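Local coordinates for protein taurocyamine kinase (Schistosoma mansoni, PDB 4WOD) that reversibly transfers phosphate between ATP and the guanidino compound taurocyamine, using magnesium as cofactor, at residues 291-294 with 295-299. The protein carries 4 engineered substitutions. Residues are numbered along the deposited sequence; the frame is centred on the assembly and turned at random.
Sequences PNFK and EICEK
P291 meets E295 through a water. The water donates to P291 O and to E295 OE1, the latter at 3.1 Å, and accepts from K294 N. It thus ties the carbonyl of P291, two residues ahead of the helix, to a backbone N-H of the first turn and to a carboxylate. E295 bends at its second torsion, which folds the carboxylate back over the start of the helix. Its OE1 lies 3.5 Å from N292 CB. N292 holds the N-cap position, but its side chain makes no capping bond. Its OD1 is instead hydrogen-bonded to R414. The amide lies across the CG1-CD1 branch of I296, with N292 ND2 3.7 Å from I296 CG1. N292 O takes the first hydrogen bond of the helix, from I296 N at 2.8 Å.

This is the N-terminal turn of the short helix 293-299. In the C-terminal catalytic domain of the first phosphagen kinase repeat, the helix is part of the connection, in chain order, from strand 277-283 to the outermost strand 302-306. R414 and the nearby R556 belong to the second repeat, so this helix start also sits where the two repeats meet.

At F293, a chi1 of 170° sends the ring out from the helix, and C297 SG leans back toward it. The sulfur approaches obliquely, with C297 SG 4.0 Å from the F293 ring centroid and 31° off its normal. The F293 ring also packs edge-to-face with Y319 and touches P304. F293 O accepts from C297 N at 3.0 Å. One residue on, K294 O receives E298 N in a nearly straight bond of 3.0 Å.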
loop_
_atom_site.group_PDB
_atom_site.type_symbol
_atom_site.label_atom_id
_atom_site.label_comp_id
_atom_site.label_asym_id
_atom_site.label_seq_id
_atom_site.Cartn_x
_atom_site.Cartn_y
_atom_site.Cartn_z
ATOM N N PRO A 291 -4.861 -2.169 7.357
ATOM C CA PRO A 291 -4.903 -1.472 6.064
ATOM C C PRO A 291 -3.535 -1.355 5.406
ATOM O O PRO A 291 -3.435 -1.470 4.177
ATOM C CB PRO A 291 -5.459 -0.099 6.431
ATOM C CG PRO A 291 -6.323 -0.372 7.622
ATOM C CD PRO A 291 -5.560 -1.415 8.412
ATOM N N ASN A 292 -2.497 -1.156 6.214
ATOM C CA ASN A 292 -1.144 -1.056 5.710
ATOM C C ASN A 292 -0.286 -2.310 5.980
ATOM O O ASN A 292 0.929 -2.198 6.163
ATOM C CB ASN A 292 -0.462 0.181 6.308
ATOM C CG ASN A 292 -0.466 0.167 7.823
ATOM O OD1 ASN A 292 -1.317 -0.475 8.440
ATOM N ND2 ASN A 292 0.490 0.870 8.431
ATOM N N PHE A 293 -0.925 -3.480 6.001
ATOM C CA PHE A 293 -0.249 -4.786 6.133
ATOM C C PHE A 293 1.024 -4.877 5.292
ATOM O O PHE A 293 2.107 -5.108 5.819
ATOM C CB PHE A 293 -1.224 -5.913 5.744
ATOM C CG PHE A 293 -0.587 -7.290 5.615
ATOM C CD1 PHE A 293 0.076 -7.877 6.683
ATOM C CD2 PHE A 293 -0.713 -8.021 4.430
ATOM C CE1 PHE A 293 0.636 -9.153 6.558
ATOM C CE2 PHE A 293 -0.164 -9.291 4.301
ATOM C CZ PHE A 293 0.514 -9.858 5.368
ATOM N N LYS A 294 0.899 -4.665 3.986
ATOM C CA LYS A 294 2.070 -4.685 3.098
ATOM C C LYS A 294 3.189 -3.739 3.555
ATOM O O LYS A 294 4.366 -4.126 3.583
ATOM C CB LYS A 294 1.658 -4.336 1.663
ATOM C CG LYS A 294 0.672 -5.324 1.042
ATOM C CD LYS A 294 1.317 -6.682 0.812
ATOM C CE LYS A 294 0.347 -7.705 0.206
ATOM N NZ LYS A 294 -0.099 -7.360 -1.174
ATOM N N GLU A 295 2.834 -2.511 3.917
ATOM C CA GLU A 295 3.834 -1.529 4.296
ATOM C C GLU A 295 4.492 -1.957 5.596
ATOM O O GLU A 295 5.705 -1.805 5.759
ATOM C CB GLU A 295 3.222 -0.129 4.431
ATOM C CG GLU A 295 2.745 0.501 3.097
ATOM C CD GLU A 295 1.517 -0.200 2.479
ATOM O OE1 GLU A 295 0.809 -0.951 3.195
ATOM O OE2 GLU A 295 1.262 -0.011 1.264
ATOM N N ILE A 296 3.688 -2.506 6.507
ATOM C CA ILE A 296 4.198 -2.997 7.789
ATOM C C ILE A 296 5.259 -4.071 7.560
ATOM O O ILE A 296 6.354 -4.005 8.133
ATOM C CB ILE A 296 3.073 -3.559 8.672
ATOM C CG1 ILE A 296 2.089 -2.445 9.044
ATOM C CG2 ILE A 296 3.652 -4.189 9.947
ATOM C CD1 ILE A 296 1.025 -2.868 10.027
ATOM N N CYS A 297 4.953 -5.032 6.688
ATOM C CA CYS A 297 5.934 -6.070 6.320
ATOM C C CYS A 297 7.213 -5.488 5.719
ATOM O O CYS A 297 8.319 -5.767 6.199
ATOM C CB CYS A 297 5.329 -7.078 5.333
ATOM S SG CYS A 297 3.955 -8.073 5.959
ATOM N N GLU A 298 7.068 -4.696 4.657
ATOM C CA GLU A 298 8.212 -4.074 4.018
ATOM C C GLU A 298 9.087 -3.306 5.015
ATOM O O GLU A 298 10.313 -3.312 4.902
ATOM C CB GLU A 298 7.754 -3.137 2.899
ATOM C CG GLU A 298 8.819 -2.132 2.490
ATOM C CD GLU A 298 8.381 -1.249 1.339
ATOM O OE1 GLU A 298 7.191 -0.847 1.320
ATOM O OE2 GLU A 298 9.229 -0.958 0.459
ATOM N N LYS A 299 8.465 -2.683 6.009
ATOM C CA LYS A 299 9.222 -1.893 6.962
ATOM C C LYS A 299 10.017 -2.808 7.901
ATOM O O LYS A 299 11.014 -2.394 8.493
ATOM C CB LYS A 299 8.294 -0.967 7.753
ATOM C CG LYS A 299 9.020 -0.143 8.798
ATOM C CD LYS A 299 8.442 1.255 8.912
ATOM C CE LYS A 299 9.368 2.143 9.719
ATOM N NZ LYS A 299 10.738 2.162 9.137
HETATM O O HOH W 1 -1.413 -3.090 2.559
#